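Local coordinates for PbSGBP-B lipoprotein (Prevotella bryantii B14, PDB 6D2Y) that probably binds polysaccharide at the bacterial cell surface as a magnesium-containing lipoprotein of a polysaccharide utilization locus, at residues 162-175 against 192-206. Numbering follows the deposited sequence.
Sequences YPLEIKVGKDYTLP and PEDMPQHEDIVVSDK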
# COMPACT_ATOMS: atom_id res chain seq x y z
N TYR A 162 11.84 -7.09 -24.29
CA TYR A 162 10.99 -6.03 -23.77
C TYR A 162 11.33 -5.76 -22.31
O TYR A 162 10.82 -6.44 -21.41
CB TYR A 162 9.51 -6.40 -23.92
CG TYR A 162 8.61 -5.20 -24.12
CD1 TYR A 162 8.49 -4.22 -23.14
CD2 TYR A 162 7.88 -5.04 -25.29
CE1 TYR A 162 7.68 -3.12 -23.32
CE2 TYR A 162 7.06 -3.94 -25.48
CZ TYR A 162 6.96 -2.98 -24.49
OH TYR A 162 6.14 -1.89 -24.67
N PRO A 163 12.18 -4.77 -22.04
CA PRO A 163 12.60 -4.53 -20.65
C PRO A 163 11.54 -3.77 -19.86
O PRO A 163 10.86 -2.88 -20.38
CB PRO A 163 13.88 -3.69 -20.81
CG PRO A 163 14.19 -3.69 -22.30
CD PRO A 163 12.89 -3.91 -22.99
N LEU A 164 11.42 -4.12 -18.58
CA LEU A 164 10.61 -3.33 -17.67
C LEU A 164 11.30 -2.00 -17.42
O LEU A 164 12.53 -1.92 -17.31
CB LEU A 164 10.39 -4.08 -16.35
CG LEU A 164 9.53 -3.49 -15.22
CD1 LEU A 164 9.04 -4.61 -14.31
CD2 LEU A 164 10.25 -2.44 -14.38
N GLU A 165 10.51 -0.93 -17.34
CA GLU A 165 11.04 0.40 -17.13
C GLU A 165 10.22 1.12 -16.07
O GLU A 165 9.03 0.85 -15.90
CB GLU A 165 11.06 1.21 -18.42
CG GLU A 165 11.93 0.61 -19.51
CD GLU A 165 12.08 1.53 -20.70
OE1 GLU A 165 11.06 1.88 -21.32
OE2 GLU A 165 13.24 1.90 -21.02
N ILE A 166 10.88 2.02 -15.36
CA ILE A 166 10.25 2.91 -14.39
C ILE A 166 10.35 4.32 -14.95
O ILE A 166 11.45 4.84 -15.13
CB ILE A 166 10.90 2.81 -13.01
CG1 ILE A 166 10.78 1.38 -12.47
CG2 ILE A 166 10.28 3.81 -12.06
CD1 ILE A 166 10.92 1.28 -10.96
N LYS A 167 9.21 4.92 -15.26
CA LYS A 167 9.15 6.27 -15.81
C LYS A 167 8.51 7.20 -14.79
O LYS A 167 7.39 6.95 -14.34
CB LYS A 167 8.37 6.29 -17.13
CG LYS A 167 9.04 5.54 -18.27
CD LYS A 167 8.95 6.32 -19.57
CE LYS A 167 9.12 5.42 -20.79
NZ LYS A 167 10.55 5.05 -21.02
N VAL A 168 9.22 8.26 -14.43
CA VAL A 168 8.73 9.27 -13.50
C VAL A 168 8.37 10.51 -14.30
O VAL A 168 9.24 11.13 -14.92
CB VAL A 168 9.76 9.59 -12.41
CG1 VAL A 168 9.23 10.67 -11.49
CG2 VAL A 168 10.10 8.33 -11.63
N GLY A 169 7.09 10.86 -14.30
CA GLY A 169 6.62 11.99 -15.06
C GLY A 169 6.54 11.71 -16.55
O GLY A 169 6.08 10.64 -16.96
N LYS A 170 6.99 12.66 -17.36
CA LYS A 170 6.84 12.58 -18.81
C LYS A 170 8.16 12.61 -19.57
O LYS A 170 8.19 12.18 -20.73
CB LYS A 170 5.94 13.72 -19.32
CG LYS A 170 6.47 15.18 -19.14
CD LYS A 170 6.66 15.57 -17.67
CE LYS A 170 7.16 16.99 -17.52
NZ LYS A 170 7.63 17.21 -16.11
N ASP A 171 9.25 13.08 -18.96
CA ASP A 171 10.54 13.17 -19.64
C ASP A 171 11.64 12.35 -18.97
O ASP A 171 12.76 12.32 -19.49
CB ASP A 171 11.00 14.63 -19.73
CG ASP A 171 9.88 15.57 -20.12
OD1 ASP A 171 9.62 16.52 -19.36
OD2 ASP A 171 9.28 15.36 -21.19
N TYR A 172 11.36 11.69 -17.85
CA TYR A 172 12.38 10.97 -17.10
C TYR A 172 12.13 9.47 -17.16
O TYR A 172 11.00 9.01 -16.97
CB TYR A 172 12.42 11.43 -15.65
CG TYR A 172 13.47 10.72 -14.82
CD1 TYR A 172 14.81 11.10 -14.88
CD2 TYR A 172 13.13 9.66 -13.99
CE1 TYR A 172 15.77 10.45 -14.14
CE2 TYR A 172 14.08 9.00 -13.24
CZ TYR A 172 15.40 9.40 -13.32
OH TYR A 172 16.36 8.75 -12.57
N THR A 173 13.20 8.72 -17.39
CA THR A 173 13.18 7.26 -17.32
C THR A 173 14.30 6.81 -16.40
O THR A 173 15.44 7.27 -16.53
CB THR A 173 13.35 6.63 -18.71
OG1 THR A 173 12.29 7.06 -19.57
CG2 THR A 173 13.32 5.11 -18.60
N LEU A 174 13.97 5.93 -15.46
CA LEU A 174 14.96 5.43 -14.52
C LEU A 174 16.04 4.66 -15.26
O LEU A 174 15.72 3.71 -15.99
CB LEU A 174 14.30 4.54 -13.47
CG LEU A 174 15.21 3.97 -12.38
CD1 LEU A 174 15.76 5.07 -11.49
CD2 LEU A 174 14.47 2.93 -11.55
N PRO A 175 17.32 5.04 -15.13
CA PRO A 175 18.38 4.30 -15.83
C PRO A 175 18.45 2.86 -15.34
O PRO A 175 18.30 2.59 -14.15
CB PRO A 175 19.65 5.08 -15.47
CG PRO A 175 19.17 6.44 -15.05
CD PRO A 175 17.84 6.21 -14.40
N PRO A 192 18.58 7.57 -7.84
CA PRO A 192 19.41 8.60 -8.47
C PRO A 192 19.29 9.93 -7.75
O PRO A 192 18.42 10.15 -6.91
CB PRO A 192 18.86 8.68 -9.90
CG PRO A 192 18.14 7.40 -10.12
CD PRO A 192 17.61 6.99 -8.78
N GLU A 193 20.19 10.84 -8.10
CA GLU A 193 20.21 12.15 -7.47
C GLU A 193 19.12 13.08 -8.01
O GLU A 193 18.78 14.05 -7.34
CB GLU A 193 21.57 12.82 -7.66
CG GLU A 193 22.65 12.31 -6.71
CD GLU A 193 23.10 13.36 -5.71
OE1 GLU A 193 22.27 14.23 -5.35
OE2 GLU A 193 24.27 13.32 -5.29
N ASP A 194 18.58 12.79 -9.19
CA ASP A 194 17.75 13.76 -9.91
C ASP A 194 16.44 13.15 -10.38
O ASP A 194 15.93 13.49 -11.45
CB ASP A 194 18.52 14.33 -11.10
CG ASP A 194 18.85 13.28 -12.14
OD1 ASP A 194 19.04 12.10 -11.77
OD2 ASP A 194 18.92 13.62 -13.34
N MSE A 195 15.85 12.25 -9.59
CA MSE A 195 14.55 11.72 -9.98
C MSE A 195 13.50 12.79 -9.67
O MSE A 195 13.51 13.36 -8.58
CB MSE A 195 14.22 10.40 -9.28
CG MSE A 195 12.74 10.04 -9.34
SE MSE A 195 12.18 8.55 -8.20
CE MSE A 195 12.66 7.06 -9.33
N PRO A 196 12.64 13.07 -10.65
CA PRO A 196 11.64 14.13 -10.46
C PRO A 196 10.74 13.87 -9.26
O PRO A 196 10.29 12.74 -9.02
CB PRO A 196 10.84 14.09 -11.77
CG PRO A 196 11.80 13.53 -12.77
CD PRO A 196 12.64 12.54 -12.02
N GLN A 197 10.48 14.93 -8.51
CA GLN A 197 9.67 14.86 -7.31
C GLN A 197 8.23 15.25 -7.61
O GLN A 197 7.96 15.99 -8.56
CB GLN A 197 10.25 15.79 -6.24
CG GLN A 197 11.52 15.25 -5.62
CD GLN A 197 12.27 16.31 -4.85
OE1 GLN A 197 11.67 17.15 -4.18
NE2 GLN A 197 13.60 16.25 -4.90
N HIS A 198 7.31 14.73 -6.80
CA HIS A 198 5.89 15.09 -6.87
C HIS A 198 5.32 14.87 -8.27
O HIS A 198 4.53 15.67 -8.78
CB HIS A 198 5.68 16.54 -6.43
CG HIS A 198 6.55 16.96 -5.28
ND1 HIS A 198 7.65 17.78 -5.44
CD2 HIS A 198 6.48 16.68 -3.96
CE1 HIS A 198 8.22 17.98 -4.26
NE2 HIS A 198 7.52 17.32 -3.35
N GLU A 199 5.72 13.76 -8.89
CA GLU A 199 5.23 13.41 -10.22
C GLU A 199 4.83 11.94 -10.24
O GLU A 199 5.24 11.15 -9.39
CB GLU A 199 6.29 13.68 -11.30
CG GLU A 199 6.64 15.16 -11.45
CD GLU A 199 6.45 15.65 -12.86
OE1 GLU A 199 7.45 15.73 -13.61
OE2 GLU A 199 5.30 15.97 -13.23
N ASP A 200 4.01 11.59 -11.22
CA ASP A 200 3.48 10.24 -11.31
C ASP A 200 4.57 9.25 -11.67
O ASP A 200 5.45 9.53 -12.50
CB ASP A 200 2.34 10.18 -12.33
CG ASP A 200 1.29 11.25 -12.09
OD1 ASP A 200 1.45 12.37 -12.60
OD2 ASP A 200 0.30 10.96 -11.38
N ILE A 201 4.53 8.08 -11.05
CA ILE A 201 5.48 7.00 -11.28
C ILE A 201 4.76 5.86 -11.97
O ILE A 201 3.72 5.39 -11.49
CB ILE A 201 6.12 6.53 -9.97
CG1 ILE A 201 6.89 7.68 -9.32
CG2 ILE A 201 7.04 5.35 -10.21
CD1 ILE A 201 7.47 7.34 -7.99
N VAL A 202 5.29 5.43 -13.11
CA VAL A 202 4.67 4.40 -13.94
C VAL A 202 5.66 3.26 -14.12
O VAL A 202 6.81 3.48 -14.52
CB VAL A 202 4.23 4.97 -15.30
CG1 VAL A 202 3.65 3.87 -16.17
CG2 VAL A 202 3.23 6.09 -15.11
N VAL A 203 5.22 2.05 -13.80
CA VAL A 203 5.99 0.83 -14.04
C VAL A 203 5.42 0.17 -15.29
O VAL A 203 4.23 -0.20 -15.32
CB VAL A 203 5.94 -0.12 -12.84
CG1 VAL A 203 6.67 -1.42 -13.16
CG2 VAL A 203 6.54 0.55 -11.62
N SER A 204 6.25 0.01 -16.31
CA SER A 204 5.81 -0.50 -17.60
C SER A 204 6.65 -1.70 -18.00
O SER A 204 7.86 -1.73 -17.77
CB SER A 204 5.89 0.58 -18.69
OG SER A 204 7.22 1.06 -18.82
N ASP A 205 6.00 -2.68 -18.62
CA ASP A 205 6.69 -3.83 -19.19
C ASP A 205 5.94 -4.25 -20.45
O ASP A 205 5.16 -3.47 -21.01
CB ASP A 205 6.84 -4.96 -18.16
CG ASP A 205 5.51 -5.51 -17.68
OD1 ASP A 205 4.45 -5.07 -18.17
OD2 ASP A 205 5.52 -6.39 -16.79
N LYS A 206 6.16 -5.49 -20.89
CA LYS A 206 5.55 -5.96 -22.13
C LYS A 206 4.03 -5.99 -22.04
O LYS A 206 3.35 -5.81 -23.06
CB LYS A 206 6.08 -7.36 -22.48
CG LYS A 206 5.77 -7.81 -23.89
CD LYS A 206 6.07 -9.29 -24.08
CE LYS A 206 5.78 -9.73 -25.51
NZ LYS A 206 4.43 -10.33 -25.61
O HOH W 1 8.32 -6.89 -20.25
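V168 packs against I201, selenomethionine M195 and P196 where strands 165-168 and 200-205 pair antiparallel in one sheet of the IPT/TIG domain, an immunoglobulin-like E-set beta sandwich. Its two methyls divide the work: CG1, anti to the backbone N (chi1 178°), lies 3.8 Å from P196 CB, while CG2 meets the M195 methyl CE at 3.7 Å. On the same face I166 touches I201 and V203, and L164 CD2 meets V203 CG1; M138 and V135 of strand 134-138, in the facing sheet, touch I201 and V203 respectively. Hydrogen-bonded pairs E165-S204 and K167-V202 alternate with the non-hydrogen-bonded pairs I166-V203 and V168-I201, and G169 N extends the ladder to D200 O at 2.8 Å. On the E165/K167 face, K167 NZ hydrogen-bonds T173 OG1, linking strand 165-168 to the short strand 172-173, and forms a salt bridge with E165 OE1, met from above the carboxylate plane. Past the ladder, P196 CD sits over one face of the Y172 ring, 3.7 Å from its centroid, a CH-pi contact offset toward the rim; the buried Y172 OH abuts P192 CG and has no polar partner. K170 NZ reaches the syn lone pair of E199 OE1 in a 2.9 Å salt bridge. At the other end, one water links Y162 O to K206 N, and K206 CA stands over the centre of the Y162 ring, 3.6 Å from its centroid.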